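Local coordinates for protein Rho guanine nucleotide exchange factor TIAM2 (Mus musculus, PDB 3A8P) that activates the GTPase Rac1 by stimulating its GDP-GTP exchange, linking extracellular signals to the cytoskeleton, and carries a PHCCEx module that serves membrane localisation, at residues A[17-22]-A[100-105]; A[149-154]-A[190-195]. All coordinates share one frame; numbering follows the deposited sequence.

Contact 1 (A[17-22]-A[100-105]); sequences LFFKPL and DVYLFQ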
ATOM      1  N   LEU A  17     -14.752 -15.139  -0.492  1.00 28.23           N
ATOM      2  CA  LEU A  17     -13.530 -14.737   0.186  1.00 28.65           C
ATOM      3  C   LEU A  17     -13.738 -14.592   1.679  1.00 27.67           C
ATOM      4  O   LEU A  17     -14.771 -14.089   2.126  1.00 28.43           O
ATOM      5  CB  LEU A  17     -13.023 -13.394  -0.339  1.00 26.47           C
ATOM      6  CG  LEU A  17     -12.502 -13.257  -1.763  1.00 28.66           C
ATOM      7  CD1 LEU A  17     -12.144 -11.801  -1.998  1.00 25.00           C
ATOM      8  CD2 LEU A  17     -11.277 -14.154  -1.975  1.00 30.74           C
ATOM      9  N   PHE A  18     -12.766 -15.052   2.451  1.00 27.96           N
ATOM     10  CA  PHE A  18     -12.829 -14.874   3.888  1.00 28.55           C
ATOM     11  C   PHE A  18     -12.168 -13.519   4.052  1.00 28.19           C
ATOM     12  O   PHE A  18     -11.183 -13.205   3.368  1.00 28.82           O
ATOM     13  CB  PHE A  18     -12.073 -15.987   4.617  1.00 28.72           C
ATOM     14  CG  PHE A  18     -12.929 -17.193   4.898  1.00 31.40           C
ATOM     15  CD1 PHE A  18     -13.706 -17.254   6.054  1.00 33.30           C
ATOM     16  CD2 PHE A  18     -13.021 -18.233   3.974  1.00 32.21           C
ATOM     17  CE1 PHE A  18     -14.571 -18.336   6.288  1.00 33.96           C
ATOM     18  CE2 PHE A  18     -13.879 -19.317   4.192  1.00 33.06           C
ATOM     19  CZ  PHE A  18     -14.658 -19.368   5.351  1.00 33.90           C
ATOM     20  N   PHE A  19     -12.728 -12.711   4.941  1.00 28.84           N
ATOM     21  CA  PHE A  19     -12.267 -11.347   5.165  1.00 28.20           C
ATOM     22  C   PHE A  19     -12.003 -11.040   6.633  1.00 28.68           C
ATOM     23  O   PHE A  19     -12.711 -11.515   7.522  1.00 29.26           O
ATOM     24  CB  PHE A  19     -13.329 -10.396   4.610  1.00 29.44           C
ATOM     25  CG  PHE A  19     -13.128  -8.963   4.983  1.00 33.81           C
ATOM     26  CD1 PHE A  19     -12.096  -8.217   4.418  1.00 33.57           C
ATOM     27  CD2 PHE A  19     -13.989  -8.345   5.882  1.00 34.89           C
ATOM     28  CE1 PHE A  19     -11.929  -6.877   4.739  1.00 34.86           C
ATOM     29  CE2 PHE A  19     -13.828  -6.995   6.215  1.00 36.28           C
ATOM     30  CZ  PHE A  19     -12.797  -6.260   5.640  1.00 36.02           C
ATOM     31  N   LYS A  20     -10.983 -10.227   6.880  1.00 30.05           N
ATOM     32  CA  LYS A  20     -10.626  -9.852   8.233  1.00 29.63           C
ATOM     33  C   LYS A  20      -9.866  -8.535   8.253  1.00 30.84           C
ATOM     34  O   LYS A  20      -8.785  -8.422   7.671  1.00 29.42           O
ATOM     35  CB  LYS A  20      -9.771 -10.954   8.862  1.00 30.62           C
ATOM     36  CG  LYS A  20      -9.319 -10.694  10.287  1.00 34.42           C
ATOM     37  CD  LYS A  20      -8.543 -11.892  10.807  1.00 37.66           C
ATOM     38  CE  LYS A  20      -8.129 -11.719  12.252  1.00 41.61           C
ATOM     39  NZ  LYS A  20      -7.549 -12.981  12.798  1.00 42.05           N
ATOM     40  N   PRO A  21     -10.434  -7.511   8.906  1.00 31.52           N
ATOM     41  CA  PRO A  21      -9.777  -6.206   8.996  1.00 30.87           C
ATOM     42  C   PRO A  21      -8.584  -6.377   9.930  1.00 31.21           C
ATOM     43  O   PRO A  21      -8.677  -7.093  10.932  1.00 28.11           O
ATOM     44  CB  PRO A  21     -10.873  -5.314   9.575  1.00 31.98           C
ATOM     45  CG  PRO A  21     -11.643  -6.260  10.445  1.00 35.21           C
ATOM     46  CD  PRO A  21     -11.746  -7.491   9.579  1.00 33.64           C
ATOM     47  N   LEU A  22      -7.465  -5.735   9.604  1.00 30.73           N
ATOM     48  CA  LEU A  22      -6.257  -5.875  10.410  1.00 32.51           C
ATOM     49  C   LEU A  22      -5.740  -4.595  11.065  1.00 32.38           C
ATOM     50  O   LEU A  22      -5.416  -4.585  12.253  1.00 33.48           O
ATOM     51  CB  LEU A  22      -5.140  -6.483   9.551  1.00 32.93           C
ATOM     52  CG  LEU A  22      -3.805  -6.775  10.234  1.00 33.81           C
ATOM     53  CD1 LEU A  22      -4.023  -7.771  11.362  1.00 34.93           C
ATOM     54  CD2 LEU A  22      -2.816  -7.327   9.219  1.00 34.23           C
ATOM     55  N   ASP A 100      -5.724   1.991   6.050  1.00 29.97           N
ATOM     56  CA  ASP A 100      -6.372   0.741   6.436  1.00 28.35           C
ATOM     57  C   ASP A 100      -5.703  -0.464   5.776  1.00 26.68           C
ATOM     58  O   ASP A 100      -5.250  -0.393   4.631  1.00 26.02           O
ATOM     59  CB  ASP A 100      -7.857   0.775   6.063  1.00 29.71           C
ATOM     60  CG  ASP A 100      -8.595   1.927   6.715  1.00 32.90           C
ATOM     61  OD1 ASP A 100      -8.663   1.961   7.965  1.00 32.72           O
ATOM     62  OD2 ASP A 100      -9.100   2.803   5.971  1.00 34.45           O
ATOM     63  N   VAL A 101      -5.640  -1.566   6.520  1.00 25.93           N
ATOM     64  CA  VAL A 101      -5.055  -2.806   6.027  1.00 26.42           C
ATOM     65  C   VAL A 101      -6.076  -3.924   6.248  1.00 28.00           C
ATOM     66  O   VAL A 101      -6.709  -3.998   7.305  1.00 25.81           O
ATOM     67  CB  VAL A 101      -3.737  -3.140   6.763  1.00 26.37           C
ATOM     68  CG1 VAL A 101      -3.118  -4.404   6.187  1.00 22.25           C
ATOM     69  CG2 VAL A 101      -2.758  -1.965   6.626  1.00 24.37           C
ATOM     70  N   TYR A 102      -6.235  -4.777   5.240  1.00 26.63           N
ATOM     71  CA  TYR A 102      -7.200  -5.872   5.297  1.00 28.09           C
ATOM     72  C   TYR A 102      -6.599  -7.201   4.865  1.00 27.07           C
ATOM     73  O   TYR A 102      -5.686  -7.246   4.043  1.00 25.12           O
ATOM     74  CB  TYR A 102      -8.380  -5.571   4.370  1.00 29.82           C
ATOM     75  CG  TYR A 102      -9.057  -4.247   4.631  1.00 30.30           C
ATOM     76  CD1 TYR A 102     -10.061  -4.130   5.590  1.00 32.09           C
ATOM     77  CD2 TYR A 102      -8.678  -3.107   3.929  1.00 30.66           C
ATOM     78  CE1 TYR A 102     -10.677  -2.906   5.842  1.00 32.38           C
ATOM     79  CE2 TYR A 102      -9.280  -1.883   4.175  1.00 31.97           C
ATOM     80  CZ  TYR A 102     -10.278  -1.787   5.131  1.00 32.97           C
ATOM     81  OH  TYR A 102     -10.865  -0.565   5.377  1.00 34.86           O
ATOM     82  N   LEU A 103      -7.133  -8.281   5.422  1.00 26.74           N
ATOM     83  CA  LEU A 103      -6.695  -9.617   5.072  1.00 25.08           C
ATOM     84  C   LEU A 103      -7.834 -10.308   4.338  1.00 24.71           C
ATOM     85  O   LEU A 103      -9.007 -10.073   4.633  1.00 25.89           O
ATOM     86  CB  LEU A 103      -6.329 -10.416   6.321  1.00 23.40           C
ATOM     87  CG  LEU A 103      -5.033 -10.004   7.022  1.00 24.31           C
ATOM     88  CD1 LEU A 103      -4.797 -10.931   8.207  1.00 24.20           C
ATOM     89  CD2 LEU A 103      -3.861 -10.064   6.052  1.00 21.06           C
ATOM     90  N   PHE A 104      -7.473 -11.140   3.371  1.00 24.26           N
ATOM     91  CA  PHE A 104      -8.420 -11.909   2.577  1.00 25.07           C
ATOM     92  C   PHE A 104      -7.845 -13.311   2.393  1.00 26.09           C
ATOM     93  O   PHE A 104      -6.629 -13.494   2.395  1.00 26.70           O
ATOM     94  CB  PHE A 104      -8.597 -11.303   1.177  1.00 25.17           C
ATOM     95  CG  PHE A 104      -9.336 -10.001   1.151  1.00 25.99           C
ATOM     96  CD1 PHE A 104     -10.727  -9.976   1.157  1.00 25.39           C
ATOM     97  CD2 PHE A 104      -8.645  -8.794   1.091  1.00 24.05           C
ATOM     98  CE1 PHE A 104     -11.422  -8.770   1.101  1.00 26.43           C
ATOM     99  CE2 PHE A 104      -9.328  -7.580   1.036  1.00 25.93           C
ATOM    100  CZ  PHE A 104     -10.718  -7.568   1.040  1.00 25.99           C
ATOM    101  N   GLN A 105      -8.714 -14.301   2.238  1.00 26.00           N
ATOM    102  CA  GLN A 105      -8.249 -15.651   1.984  1.00 27.02           C
ATOM    103  C   GLN A 105      -8.986 -16.152   0.760  1.00 26.92           C
ATOM    104  O   GLN A 105     -10.208 -16.310   0.786  1.00 28.11           O
ATOM    105  CB  GLN A 105      -8.521 -16.589   3.159  1.00 29.06           C
ATOM    106  CG  GLN A 105      -8.249 -18.054   2.781  1.00 31.20           C
ATOM    107  CD  GLN A 105      -8.454 -19.024   3.928  1.00 30.64           C
ATOM    108  OE1 GLN A 105      -9.332 -18.837   4.762  1.00 30.74           O
ATOM    109  NE2 GLN A 105      -7.648 -20.082   3.959  1.00 31.36           N
TER
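A chi1 of 169° in Phe19 sets CG opposite the backbone N and brings the far end of the ring toward Tyr102 and Phe104, whose CG atoms lie opposite the carbonyl carbon instead. The three rings form an aromatic cluster on one face of the sheet. Tyr102 CD1 lies at the edge of the Phe19 ring, 3.4 Å from CE1, and the planes, 27° apart, are displaced so that little of one ring covers the other. Phe104 meets Phe19 obliquely, its CE1 3.4 Å from Phe19 CD1, and CD1 of Phe104 also touches Leu17 CD1. An alanine in place of Phe19 is likely to open a gap beside Tyr102 and Phe104 and leave the Tyr102 ring with less to hold its rotation.

Beneath the rings the antiparallel backbones are held by a ladder of hydrogen bonds. Leu103 N reaches Lys20 O at 2.8 Å and Lys20 N returns to Leu103 O at 3.0 Å; Leu22 N to Val101 O continues the ladder. Gln105 N bonds to Phe18 O at 2.9 Å, whereas Phe18 N to Gln105 O is weak at 3.3 Å. On the other face the Gln105 side chain runs alongside Phe18, while its NE2 bonds to Glu89 O.

In the PH-domain sheet, strand 40-47 flanks residues 17-22 and strand 91-95 flanks residues 101-105; Phe53 meets Phe19 edge-to-face, Phe92 lies against Phe104, and Val101 touches helix 236-245.

Contact 2 (A[149-154]-A[190-195]); sequences QKIDMD and KFHMDL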
ATOM      1  N   GLN A 149      13.830   9.668 -10.270  1.00 30.86           N
ATOM      2  CA  GLN A 149      14.615  10.894 -10.302  1.00 33.58           C
ATOM      3  C   GLN A 149      14.397  11.669  -9.014  1.00 31.00           C
ATOM      4  O   GLN A 149      15.338  12.205  -8.452  1.00 30.41           O
ATOM      5  CB  GLN A 149      14.245  11.766 -11.511  1.00 36.83           C
ATOM      6  CG  GLN A 149      14.643  11.145 -12.847  1.00 45.99           C
ATOM      7  CD  GLN A 149      14.655  12.149 -13.992  1.00 51.55           C
ATOM      8  OE1 GLN A 149      13.649  12.808 -14.269  1.00 53.61           O
ATOM      9  NE2 GLN A 149      15.798  12.267 -14.666  1.00 53.55           N
ATOM     10  N   LYS A 150      13.154  11.714  -8.543  1.00 31.00           N
ATOM     11  CA  LYS A 150      12.839  12.420  -7.304  1.00 30.03           C
ATOM     12  C   LYS A 150      13.563  11.801  -6.107  1.00 28.23           C
ATOM     13  O   LYS A 150      13.961  12.499  -5.178  1.00 27.77           O
ATOM     14  CB  LYS A 150      11.334  12.405  -7.055  1.00 30.45           C
ATOM     15  CG  LYS A 150      10.551  13.206  -8.083  1.00 34.56           C
ATOM     16  CD  LYS A 150       9.088  13.243  -7.728  1.00 37.21           C
ATOM     17  CE  LYS A 150       8.308  14.095  -8.696  1.00 37.89           C
ATOM     18  NZ  LYS A 150       6.900  14.201  -8.238  1.00 41.85           N
ATOM     19  N   ILE A 151      13.718  10.485  -6.133  1.00 26.49           N
ATOM     20  CA  ILE A 151      14.399   9.792  -5.056  1.00 27.69           C
ATOM     21  C   ILE A 151      15.871  10.199  -5.069  1.00 28.09           C
ATOM     22  O   ILE A 151      16.465  10.455  -4.024  1.00 26.59           O
ATOM     23  CB  ILE A 151      14.258   8.265  -5.223  1.00 26.67           C
ATOM     24  CG1 ILE A 151      12.843   7.841  -4.809  1.00 26.31           C
ATOM     25  CG2 ILE A 151      15.331   7.536  -4.416  1.00 26.39           C
ATOM     26  CD1 ILE A 151      12.472   6.424  -5.217  1.00 26.56           C
ATOM     27  N   ASP A 152      16.450  10.270  -6.261  1.00 30.09           N
ATOM     28  CA  ASP A 152      17.849  10.650  -6.401  1.00 32.72           C
ATOM     29  C   ASP A 152      18.062  12.076  -5.923  1.00 32.24           C
ATOM     30  O   ASP A 152      19.003  12.356  -5.183  1.00 32.36           O
ATOM     31  CB  ASP A 152      18.295  10.507  -7.856  1.00 36.44           C
ATOM     32  CG  ASP A 152      19.694  11.030  -8.086  1.00 41.79           C
ATOM     33  OD1 ASP A 152      19.842  12.248  -8.333  1.00 45.05           O
ATOM     34  OD2 ASP A 152      20.651  10.231  -8.000  1.00 44.14           O
ATOM     35  N   MET A 153      17.168  12.967  -6.340  1.00 31.92           N
ATOM     36  CA  MET A 153      17.227  14.381  -5.975  1.00 33.03           C
ATOM     37  C   MET A 153      17.064  14.615  -4.469  1.00 31.91           C
ATOM     38  O   MET A 153      17.859  15.334  -3.851  1.00 29.17           O
ATOM     39  CB  MET A 153      16.142  15.149  -6.738  1.00 38.28           C
ATOM     40  CG  MET A 153      15.940  16.608  -6.323  1.00 44.64           C
ATOM     41  SD  MET A 153      17.302  17.725  -6.757  1.00 54.08           S
ATOM     42  CE  MET A 153      17.109  18.996  -5.467  1.00 50.97           C
ATOM     43  N   ASP A 154      16.032  14.010  -3.886  1.00 28.51           N
ATOM     44  CA  ASP A 154      15.769  14.172  -2.463  1.00 28.33           C
ATOM     45  C   ASP A 154      16.796  13.465  -1.578  1.00 28.09           C
ATOM     46  O   ASP A 154      17.018  13.881  -0.443  1.00 28.50           O
ATOM     47  CB  ASP A 154      14.346  13.705  -2.137  1.00 26.24           C
ATOM     48  CG  ASP A 154      13.296  14.776  -2.437  1.00 28.66           C
ATOM     49  OD1 ASP A 154      13.517  15.598  -3.353  1.00 31.00           O
ATOM     50  OD2 ASP A 154      12.247  14.797  -1.765  1.00 23.34           O
ATOM     51  N   LYS A 190       7.700   7.840   0.871  1.00 28.21           N
ATOM     52  CA  LYS A 190       6.517   7.978   0.039  1.00 28.15           C
ATOM     53  C   LYS A 190       6.893   7.703  -1.424  1.00 27.70           C
ATOM     54  O   LYS A 190       6.182   6.973  -2.123  1.00 25.97           O
ATOM     55  CB  LYS A 190       5.953   9.398   0.199  1.00 31.64           C
ATOM     56  CG  LYS A 190       4.782   9.783  -0.710  1.00 35.98           C
ATOM     57  CD  LYS A 190       3.522   8.989  -0.408  1.00 39.61           C
ATOM     58  CE  LYS A 190       2.267   9.745  -0.842  1.00 42.87           C
ATOM     59  NZ  LYS A 190       2.316  10.191  -2.266  1.00 44.79           N
ATOM     60  N   PHE A 191       8.007   8.269  -1.893  1.00 24.68           N
ATOM     61  CA  PHE A 191       8.405   8.039  -3.282  1.00 25.27           C
ATOM     62  C   PHE A 191       8.662   6.560  -3.518  1.00 25.09           C
ATOM     63  O   PHE A 191       8.257   6.016  -4.542  1.00 25.88           O
ATOM     64  CB  PHE A 191       9.650   8.851  -3.667  1.00 23.23           C
ATOM     65  CG  PHE A 191       9.427  10.344  -3.666  1.00 24.95           C
ATOM     66  CD1 PHE A 191       8.206  10.881  -4.068  1.00 25.79           C
ATOM     67  CD2 PHE A 191      10.436  11.211  -3.256  1.00 26.23           C
ATOM     68  CE1 PHE A 191       7.989  12.271  -4.058  1.00 28.05           C
ATOM     69  CE2 PHE A 191      10.236  12.599  -3.241  1.00 26.96           C
ATOM     70  CZ  PHE A 191       9.012  13.129  -3.643  1.00 27.08           C
ATOM     71  N   HIS A 192       9.338   5.918  -2.568  1.00 25.12           N
ATOM     72  CA  HIS A 192       9.628   4.491  -2.665  1.00 24.37           C
ATOM     73  C   HIS A 192       8.328   3.696  -2.640  1.00 24.35           C
ATOM     74  O   HIS A 192       8.207   2.677  -3.319  1.00 24.15           O
ATOM     75  CB  HIS A 192      10.512   4.039  -1.495  1.00 23.84           C
ATOM     76  CG  HIS A 192      11.967   4.324  -1.689  1.00 25.85           C
ATOM     77  ND1 HIS A 192      12.758   3.590  -2.545  1.00 28.09           N
ATOM     78  CD2 HIS A 192      12.775   5.260  -1.136  1.00 26.31           C
ATOM     79  CE1 HIS A 192      13.993   4.059  -2.509  1.00 26.86           C
ATOM     80  NE2 HIS A 192      14.030   5.072  -1.662  1.00 27.36           N
ATOM     81  N   MET A 193       7.362   4.161  -1.851  1.00 21.41           N
ATOM     82  CA  MET A 193       6.086   3.470  -1.746  1.00 23.99           C
ATOM     83  C   MET A 193       5.341   3.595  -3.076  1.00 24.19           C
ATOM     84  O   MET A 193       4.795   2.613  -3.585  1.00 23.95           O
ATOM     85  CB  MET A 193       5.258   4.052  -0.591  1.00 21.65           C
ATOM     86  CG  MET A 193       3.943   3.323  -0.314  1.00 22.89           C
ATOM     87  SD  MET A 193       4.132   1.561   0.072  1.00 24.95           S
ATOM     88  CE  MET A 193       5.072   1.665   1.621  1.00 18.31           C
ATOM     89  N   ASP A 194       5.336   4.798  -3.644  1.00 26.02           N
ATOM     90  CA  ASP A 194       4.673   5.023  -4.922  1.00 27.12           C
ATOM     91  C   ASP A 194       5.359   4.206  -6.014  1.00 27.72           C
ATOM     92  O   ASP A 194       4.697   3.636  -6.881  1.00 27.82           O
ATOM     93  CB  ASP A 194       4.686   6.511  -5.298  1.00 27.91           C
ATOM     94  CG  ASP A 194       3.749   7.345  -4.430  1.00 33.43           C
ATOM     95  OD1 ASP A 194       2.694   6.819  -4.015  1.00 34.92           O
ATOM     96  OD2 ASP A 194       4.059   8.530  -4.173  1.00 35.66           O
ATOM     97  N   LEU A 195       6.687   4.150  -5.970  1.00 26.91           N
ATOM     98  CA  LEU A 195       7.437   3.389  -6.966  1.00 25.93           C
ATOM     99  C   LEU A 195       7.038   1.907  -6.904  1.00 25.52           C
ATOM    100  O   LEU A 195       6.823   1.264  -7.935  1.00 22.26           O
ATOM    101  CB  LEU A 195       8.946   3.539  -6.725  1.00 25.55           C
ATOM    102  CG  LEU A 195       9.884   2.787  -7.683  1.00 28.22           C
ATOM    103  CD1 LEU A 195       9.630   3.246  -9.111  1.00 27.06           C
ATOM    104  CD2 LEU A 195      11.339   3.036  -7.299  1.00 26.32           C
TER
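Phe191 projects from its helix toward Lys150, Ile151 and Asp154, and each meets a different part of it. The Lys150 and Phe191 side chains cross at about a right angle, with CB of Lys150 over one face of the ring, 4.1 Å from the centroid in a CH-pi contact; the extended chain carries CD over the same ring, 4.0 Å from CE1. Asp154 comes instead to the rim. Its OD2 lies near the ring plane, 3.3 Å from Phe191 CE2, so one carboxylate oxygen points at the slightly positive C-H edge, with the two planes 64° apart. Such an approach is probably mildly favourable electrostatically.

Ile151 and Phe191 run antiparallel alongside each other, Ile151 CG1 3.5 Å from Phe191 CB. The CG1 branch stands anti to the carbonyl carbon (chi1 -76°), and the chain beyond it carries CD1 over the centre of the His192 imidazole, 3.9 Å from the centroid. The same methyl touches Leu195 CD2 at 4.1 Å. No hydrogen bond joins the segments, so side-chain packing alone makes the contact between these antiparallel helices, whose local axes approach to 9.8 Å.

The pair forms part of the helical CC-Ex region, residues 190-195 lying in a predicted coiled coil. Phe191 and Leu195 also pack on helix 136-165, at Leu147 and at Thr144 and Leu148 respectively, while Lys190 and Met193 touch helix 236-245.

From the N terminus, strand 11-26 enters the PH-domain sheet, and contact 1 closes a long excursion through its other strands when residues 101-105 return beside residues 17-22. Helix 109-130 then leads out to helix 136-165. Contact 2 closes the next excursion, in which the chain turns round and comes back antiparallel along helix 171-206. The two closures are in series, neither nesting nor crossing; the centres of contact 1 and contact 2 lie about 29 Å apart, with no direct touch. One joins strands of the PH sheet, the other the long CC-Ex helices. Helix 236-245, near the end of the chain, lies against both parts and so bridges them.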